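Local atomic coordinates of fructokinase (Vibrio cholerae serotype O1, PDB entry 5EYN), a protein that phosphorylates fructose, using ATP as the phosphate donor. Residues F63-R74 with H89-T100. Residues are numbered along the deposited sequence; the frame is centred on the assembly and turned at random.
Sequences FFGRVGNDPFGR and HLHFDPVHRTST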
ATOM      1  N   PHE A  63     -14.904  16.475  -8.237  1.00  9.89           N
ATOM      2  CA  PHE A  63     -14.593  15.542  -7.164  1.00  9.49           C
ATOM      3  C   PHE A  63     -14.186  16.316  -5.931  1.00  9.56           C
ATOM      4  O   PHE A  63     -13.410  17.261  -6.030  1.00 11.76           O
ATOM      5  CB  PHE A  63     -13.433  14.647  -7.593  1.00  9.51           C
ATOM      6  CG  PHE A  63     -13.136  13.508  -6.651  1.00  9.77           C
ATOM      7  CD1 PHE A  63     -13.658  12.257  -6.900  1.00 10.82           C
ATOM      8  CD2 PHE A  63     -12.329  13.680  -5.542  1.00 11.49           C
ATOM      9  CE1 PHE A  63     -13.392  11.205  -6.071  1.00 11.66           C
ATOM     10  CE2 PHE A  63     -12.066  12.622  -4.700  1.00 11.59           C
ATOM     11  CZ  PHE A  63     -12.595  11.383  -4.973  1.00 11.21           C
ATOM     12  N   PHE A  64     -14.724  15.938  -4.773  1.00  8.84           N
ATOM     13  CA  PHE A  64     -14.210  16.449  -3.514  1.00  9.34           C
ATOM     14  C   PHE A  64     -13.888  15.310  -2.581  1.00  9.69           C
ATOM     15  O   PHE A  64     -14.622  14.327  -2.489  1.00  9.30           O
ATOM     16  CB  PHE A  64     -15.134  17.496  -2.847  1.00  9.86           C
ATOM     17  CG  PHE A  64     -16.441  16.969  -2.281  1.00  9.11           C
ATOM     18  CD1 PHE A  64     -16.552  16.639  -0.930  1.00  8.59           C
ATOM     19  CD2 PHE A  64     -17.581  16.896  -3.065  1.00  9.74           C
ATOM     20  CE1 PHE A  64     -17.771  16.219  -0.390  1.00  8.21           C
ATOM     21  CE2 PHE A  64     -18.798  16.467  -2.527  1.00  9.09           C
ATOM     22  CZ  PHE A  64     -18.885  16.136  -1.183  1.00  8.95           C
ATOM     23  N   GLY A  65     -12.758  15.435  -1.903  1.00  9.99           N
ATOM     24  CA  GLY A  65     -12.300  14.377  -1.031  1.00  9.60           C
ATOM     25  C   GLY A  65     -10.851  14.582  -0.654  1.00  9.97           C
ATOM     26  O   GLY A  65     -10.258  15.625  -0.949  1.00 12.47           O
ATOM     27  N   ARG A  66     -10.292  13.591   0.029  1.00  9.35           N
ATOM     28  CA  ARG A  66      -8.894  13.619   0.431  1.00  8.80           C
ATOM     29  C   ARG A  66      -8.142  12.427  -0.108  1.00  8.75           C
ATOM     30  O   ARG A  66      -8.613  11.292  -0.042  1.00  9.42           O
ATOM     31  CB  ARG A  66      -8.738  13.582   1.945  1.00 11.07           C
ATOM     32  CG  ARG A  66      -9.264  14.797   2.643  1.00 11.42           C
ATOM     33  CD  ARG A  66      -8.938  14.814   4.118  1.00 12.30           C
ATOM     34  NE  ARG A  66      -9.469  16.040   4.684  1.00 15.64           N
ATOM     35  CZ  ARG A  66      -8.811  16.875   5.478  1.00 19.91           C
ATOM     36  NH1 ARG A  66      -7.559  16.629   5.848  1.00 23.43           N
ATOM     37  NH2 ARG A  66      -9.423  17.964   5.920  1.00 22.39           N
ATOM     38  N   VAL A  67      -6.958  12.706  -0.632  1.00  9.35           N
ATOM     39  CA  VAL A  67      -5.944  11.685  -0.846  1.00  9.45           C
ATOM     40  C   VAL A  67      -4.732  12.016   0.009  1.00  8.63           C
ATOM     41  O   VAL A  67      -4.731  13.002   0.738  1.00  9.67           O
ATOM     42  CB  VAL A  67      -5.529  11.591  -2.322  1.00  9.97           C
ATOM     43  CG1 VAL A  67      -6.671  11.017  -3.155  1.00 10.52           C
ATOM     44  CG2 VAL A  67      -5.063  12.950  -2.848  1.00 10.75           C
ATOM     45  N   GLY A  68      -3.711  11.175  -0.046  1.00  9.25           N
ATOM     46  CA  GLY A  68      -2.520  11.433   0.726  1.00 10.50           C
ATOM     47  C   GLY A  68      -1.527  12.302  -0.008  1.00 11.43           C
ATOM     48  O   GLY A  68      -1.544  12.378  -1.235  1.00 12.93           O
ATOM     49  N   ASN A  69      -0.666  12.955   0.763  1.00 12.85           N
ATOM     50  CA  ASN A  69       0.464  13.692   0.231  1.00 16.04           C
ATOM     51  C   ASN A  69       1.573  12.702  -0.068  1.00 15.45           C
ATOM     52  O   ASN A  69       2.531  12.561   0.696  1.00 16.94           O
ATOM     53  CB  ASN A  69       0.928  14.731   1.244  1.00 20.30           C
ATOM     54  CG  ASN A  69       1.980  15.654   0.685  1.00 24.59           C
ATOM     55  OD1 ASN A  69       2.294  15.613  -0.503  1.00 26.10           O
ATOM     56  ND2 ASN A  69       2.536  16.502   1.544  1.00 26.69           N
ATOM     57  N   ASP A  70       1.402  11.993  -1.175  1.00 14.15           N
ATOM     58  CA  ASP A  70       2.310  10.935  -1.578  1.00 14.30           C
ATOM     59  C   ASP A  70       2.193  10.790  -3.084  1.00 15.29           C
ATOM     60  O   ASP A  70       1.306  11.392  -3.705  1.00 14.94           O
ATOM     61  CB  ASP A  70       1.987   9.616  -0.852  1.00 12.82           C
ATOM     62  CG  ASP A  70       0.511   9.287  -0.853  1.00 11.64           C
ATOM     63  OD1 ASP A  70      -0.060   9.125   0.247  1.00 10.67           O
ATOM     64  OD2 ASP A  70      -0.081   9.176  -1.942  1.00 11.81           O
ATOM     65  N   PRO A  71       3.100  10.015  -3.688  1.00 17.19           N
ATOM     66  CA  PRO A  71       3.078   9.930  -5.151  1.00 17.51           C
ATOM     67  C   PRO A  71       1.749   9.410  -5.680  1.00 16.15           C
ATOM     68  O   PRO A  71       1.308   9.851  -6.727  1.00 16.11           O
ATOM     69  CB  PRO A  71       4.233   8.965  -5.454  1.00 19.56           C
ATOM     70  CG  PRO A  71       5.195   9.203  -4.351  1.00 20.33           C
ATOM     71  CD  PRO A  71       4.322   9.407  -3.126  1.00 18.65           C
ATOM     72  N   PHE A  72       1.101   8.500  -4.965  1.00 13.46           N
ATOM     73  CA  PHE A  72      -0.155   7.953  -5.447  1.00 12.56           C
ATOM     74  C   PHE A  72      -1.259   9.018  -5.425  1.00 10.74           C
ATOM     75  O   PHE A  72      -2.087   9.102  -6.348  1.00 10.58           O
ATOM     76  CB  PHE A  72      -0.574   6.726  -4.647  1.00 12.23           C
ATOM     77  CG  PHE A  72       0.192   5.476  -4.993  1.00 11.56           C
ATOM     78  CD1 PHE A  72       1.206   5.474  -5.947  1.00 13.12           C
ATOM     79  CD2 PHE A  72      -0.127   4.292  -4.370  1.00 11.71           C
ATOM     80  CE1 PHE A  72       1.882   4.308  -6.247  1.00 12.61           C
ATOM     81  CE2 PHE A  72       0.551   3.130  -4.664  1.00 11.76           C
ATOM     82  CZ  PHE A  72       1.560   3.138  -5.598  1.00 12.32           C
ATOM     83  N   GLY A  73      -1.260   9.855  -4.394  1.00 10.53           N
ATOM     84  CA  GLY A  73      -2.244  10.913  -4.315  1.00 10.20           C
ATOM     85  C   GLY A  73      -2.043  11.929  -5.415  1.00 11.17           C
ATOM     86  O   GLY A  73      -3.010  12.408  -6.014  1.00 10.45           O
ATOM     87  N   ARG A  74      -0.783  12.253  -5.688  1.00 12.30           N
ATOM     88  CA  ARG A  74      -0.479  13.198  -6.751  1.00 13.89           C
ATOM     89  C   ARG A  74      -0.822  12.586  -8.105  1.00 12.79           C
ATOM     90  O   ARG A  74      -1.264  13.291  -9.008  1.00 12.43           O
ATOM     91  CB  ARG A  74       0.980  13.629  -6.694  1.00 15.21           C
ATOM     92  CG  ARG A  74       1.254  14.543  -5.520  1.00 18.48           C
ATOM     93  CD  ARG A  74       2.651  15.120  -5.566  1.00 24.28           C
ATOM     94  NE  ARG A  74       3.644  14.155  -5.115  1.00 27.86           N
ATOM     95  CZ  ARG A  74       3.936  13.916  -3.837  1.00 29.57           C
ATOM     96  NH1 ARG A  74       3.310  14.573  -2.866  1.00 31.11           N
ATOM     97  NH2 ARG A  74       4.855  13.016  -3.525  1.00 30.34           N
ATOM     98  N   HIS A  89     -11.366  20.699  -5.265  1.00 13.52           N
ATOM     99  CA  HIS A  89     -11.703  20.287  -3.904  1.00 11.84           C
ATOM    100  C   HIS A  89     -11.162  18.903  -3.538  1.00 11.54           C
ATOM    101  O   HIS A  89     -11.628  18.270  -2.594  1.00 12.28           O
ATOM    102  CB  HIS A  89     -13.210  20.335  -3.703  1.00 12.57           C
ATOM    103  CG  HIS A  89     -13.785  21.697  -3.915  1.00 14.78           C
ATOM    104  ND1 HIS A  89     -13.651  22.708  -2.989  1.00 17.50           N
ATOM    105  CD2 HIS A  89     -14.460  22.227  -4.959  1.00 16.39           C
ATOM    106  CE1 HIS A  89     -14.232  23.800  -3.451  1.00 17.83           C
ATOM    107  NE2 HIS A  89     -14.726  23.535  -4.647  1.00 17.62           N
ATOM    108  N   LEU A  90     -10.173  18.443  -4.289  1.00 12.37           N
ATOM    109  CA  LEU A  90      -9.399  17.287  -3.883  1.00 13.25           C
ATOM    110  C   LEU A  90      -8.229  17.781  -3.058  1.00 14.47           C
ATOM    111  O   LEU A  90      -7.374  18.518  -3.541  1.00 17.85           O
ATOM    112  CB  LEU A  90      -8.890  16.529  -5.095  1.00 15.62           C
ATOM    113  CG  LEU A  90      -7.990  15.342  -4.781  1.00 17.50           C
ATOM    114  CD1 LEU A  90      -8.765  14.295  -3.995  1.00 18.18           C
ATOM    115  CD2 LEU A  90      -7.424  14.768  -6.070  1.00 19.77           C
ATOM    116  N   HIS A  91      -8.208  17.399  -1.796  1.00 13.46           N
ATOM    117  CA  HIS A  91      -7.197  17.883  -0.878  1.00 16.19           C
ATOM    118  C   HIS A  91      -6.247  16.787  -0.502  1.00 14.11           C
ATOM    119  O   HIS A  91      -6.587  15.611  -0.550  1.00 14.35           O
ATOM    120  CB  HIS A  91      -7.848  18.376   0.404  1.00 21.59           C
ATOM    121  CG  HIS A  91      -8.902  19.406   0.183  1.00 26.27           C
ATOM    122  ND1 HIS A  91      -8.614  20.688  -0.232  1.00 28.64           N
ATOM    123  CD2 HIS A  91     -10.246  19.341   0.303  1.00 27.99           C
ATOM    124  CE1 HIS A  91      -9.738  21.372  -0.350  1.00 29.14           C
ATOM    125  NE2 HIS A  91     -10.743  20.579  -0.025  1.00 28.99           N
ATOM    126  N   PHE A  92      -5.065  17.193  -0.069  1.00 15.11           N
ATOM    127  CA  PHE A  92      -4.092  16.260   0.449  1.00 16.93           C
ATOM    128  C   PHE A  92      -4.163  16.278   1.959  1.00 18.24           C
ATOM    129  O   PHE A  92      -3.988  17.328   2.587  1.00 20.57           O
ATOM    130  CB  PHE A  92      -2.708  16.642  -0.072  1.00 20.82           C
ATOM    131  CG  PHE A  92      -2.620  16.585  -1.564  1.00 24.15           C
ATOM    132  CD1 PHE A  92      -2.214  15.424  -2.193  1.00 25.73           C
ATOM    133  CD2 PHE A  92      -3.005  17.665  -2.337  1.00 26.03           C
ATOM    134  CE1 PHE A  92      -2.156  15.348  -3.564  1.00 27.81           C
ATOM    135  CE2 PHE A  92      -2.946  17.597  -3.722  1.00 28.17           C
ATOM    136  CZ  PHE A  92      -2.524  16.436  -4.334  1.00 28.62           C
ATOM    137  N   ASP A  93      -4.475  15.130   2.544  1.00 17.22           N
ATOM    138  CA  ASP A  93      -4.421  15.000   3.995  1.00 16.62           C
ATOM    139  C   ASP A  93      -2.975  15.115   4.446  1.00 18.17           C
ATOM    140  O   ASP A  93      -2.070  14.591   3.785  1.00 17.52           O
ATOM    141  CB  ASP A  93      -4.981  13.655   4.446  1.00 16.36           C
ATOM    142  CG  ASP A  93      -5.154  13.579   5.943  1.00 17.54           C
ATOM    143  OD1 ASP A  93      -6.200  14.045   6.433  1.00 17.72           O
ATOM    144  OD2 ASP A  93      -4.246  13.070   6.632  1.00 18.00           O
ATOM    145  N   PRO A  94      -2.749  15.797   5.575  1.00 19.71           N
ATOM    146  CA  PRO A  94      -1.368  16.000   6.026  1.00 20.54           C
ATOM    147  C   PRO A  94      -0.661  14.738   6.529  1.00 19.91           C
ATOM    148  O   PRO A  94       0.566  14.701   6.537  1.00 21.96           O
ATOM    149  CB  PRO A  94      -1.519  17.025   7.161  1.00 21.09           C
ATOM    150  CG  PRO A  94      -2.937  16.936   7.587  1.00 22.66           C
ATOM    151  CD  PRO A  94      -3.718  16.567   6.379  1.00 21.41           C
ATOM    152  N   VAL A  95      -1.415  13.721   6.920  1.00 17.58           N
ATOM    153  CA  VAL A  95      -0.840  12.591   7.648  1.00 16.97           C
ATOM    154  C   VAL A  95      -1.062  11.241   6.964  1.00 14.92           C
ATOM    155  O   VAL A  95      -0.168  10.406   6.908  1.00 16.95           O
ATOM    156  CB  VAL A  95      -1.429  12.541   9.087  1.00 19.66           C
ATOM    157  CG1 VAL A  95      -1.109  11.211   9.772  1.00 20.74           C
ATOM    158  CG2 VAL A  95      -0.927  13.721   9.909  1.00 22.26           C
ATOM    159  N   HIS A  96      -2.259  11.021   6.455  1.00 11.41           N
ATOM    160  CA  HIS A  96      -2.655   9.696   6.014  1.00 10.95           C
ATOM    161  C   HIS A  96      -2.374   9.457   4.536  1.00 10.03           C
ATOM    162  O   HIS A  96      -2.359  10.377   3.741  1.00 11.71           O
ATOM    163  CB  HIS A  96      -4.128   9.493   6.351  1.00 11.00           C
ATOM    164  CG  HIS A  96      -4.409   9.646   7.806  1.00 13.04           C
ATOM    165  ND1 HIS A  96      -4.132   8.648   8.712  1.00 13.88           N
ATOM    166  CD2 HIS A  96      -4.901  10.685   8.521  1.00 14.20           C
ATOM    167  CE1 HIS A  96      -4.448   9.066   9.926  1.00 14.47           C
ATOM    168  NE2 HIS A  96      -4.927  10.294   9.836  1.00 15.12           N
ATOM    169  N   ARG A  97      -2.166   8.198   4.191  1.00  8.51           N
ATOM    170  CA  ARG A  97      -1.758   7.788   2.869  1.00  7.34           C
ATOM    171  C   ARG A  97      -2.938   7.508   1.947  1.00  7.32           C
ATOM    172  O   ARG A  97      -4.031   7.152   2.373  1.00  7.98           O
ATOM    173  CB  ARG A  97      -0.893   6.537   3.002  1.00  8.54           C
ATOM    174  CG  ARG A  97       0.492   6.837   3.565  1.00  9.73           C
ATOM    175  CD  ARG A  97       1.402   7.213   2.431  1.00 11.98           C
ATOM    176  NE  ARG A  97       2.645   7.795   2.881  1.00 15.42           N
ATOM    177  CZ  ARG A  97       2.868   9.094   2.992  1.00 17.54           C
ATOM    178  NH1 ARG A  97       1.917   9.971   2.700  1.00 19.48           N
ATOM    179  NH2 ARG A  97       4.052   9.517   3.411  1.00 20.12           N
ATOM    180  N   THR A  98      -2.689   7.674   0.657  1.00  7.57           N
ATOM    181  CA  THR A  98      -3.639   7.321  -0.385  1.00  7.96           C
ATOM    182  C   THR A  98      -3.953   5.840  -0.408  1.00  7.82           C
ATOM    183  O   THR A  98      -3.069   4.984  -0.278  1.00  8.01           O
ATOM    184  CB  THR A  98      -3.087   7.728  -1.745  1.00  8.28           C
ATOM    185  OG1 THR A  98      -2.776   9.117  -1.714  1.00  8.72           O
ATOM    186  CG2 THR A  98      -4.074   7.443  -2.869  1.00  7.87           C
ATOM    187  N   SER A  99      -5.231   5.540  -0.562  1.00  7.18           N
ATOM    188  CA  SER A  99      -5.671   4.165  -0.661  1.00  7.64           C
ATOM    189  C   SER A  99      -4.935   3.429  -1.785  1.00  8.00           C
ATOM    190  O   SER A  99      -4.804   3.933  -2.901  1.00  8.06           O
ATOM    191  CB  SER A  99      -7.166   4.117  -0.916  1.00  7.59           C
ATOM    192  OG  SER A  99      -7.608   2.776  -0.968  1.00  7.94           O
ATOM    193  N   THR A 100      -4.489   2.225  -1.461  1.00  7.90           N
ATOM    194  CA  THR A 100      -3.739   1.355  -2.350  1.00  8.31           C
ATOM    195  C   THR A 100      -4.370  -0.012  -2.291  1.00  7.68           C
ATOM    196  O   THR A 100      -4.441  -0.619  -1.230  1.00  8.16           O
ATOM    197  CB  THR A 100      -2.280   1.275  -1.908  1.00  9.42           C
ATOM    198  OG1 THR A 100      -1.731   2.585  -1.884  1.00  9.32           O
ATOM    199  CG2 THR A 100      -1.462   0.426  -2.857  1.00 11.73           C
TER
HETATM  200  O   HOH W   1     -13.535  19.841  -7.007  1.00 13.56           O
HETATM  201  O   HOH W   2      -0.625  12.423   3.686  1.00 16.62           O
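V67 and F92 run alongside each other where strand 61-68 pairs in parallel with strand 86-93, an edge strand of the large sheet; helix 71-82 connects them in sequence and packs against one face, completing a beta-alpha-beta unit of the ribokinase-like fold of PfkB kinases. The strands are joined through G65 and V67, each of which donates its N-H to an oxygen of 89-100 and accepts a backbone N-H from it; V67 O takes D93 N at 2.8 Å. On the face covered by the helix, V67 CG2 meets F92 CD1 at 3.8 Å, while the edge of the F92 ring is turned to G68 and the backbone of G73 and R74. L90 lies roughly perpendicular to V67, and its chi1 of 176° goes with CD1 reaching over the partner strand to F63 CE2. On the other face R66 stretches out to bring NH1 within 3.0 Å of D93 OD1, the guanidinium and carboxylate planes 59° apart; R66 NE has a second acid, D129. D93 OD2 meanwhile accepts V95 N, closing an Asx turn where the chain leaves the strand, and H96 N as well, which makes an Asx motif.

Past the sheet, the carboxylate of D70 ties the start of the helix to the segment leading into strand 99-103. The R97 and D70 side chains pass each other heading opposite ways, carboxylate and guanidinium nearly perpendicular (86°); R97 NH1 meets D70 OD1 on its anti lone pair, and R97 NH2 pairs with E178 of the second subunit. D70 OD1 also accepts T98 N on its syn side at 3.0 Å. The other oxygen, D70 OD2, caps the helix by accepting G73 N nearly head-on, leaving its syn lone pair to T98 OG1 at 2.7 Å; T98 OG1 in turn accepts G68 N at 2.8 Å.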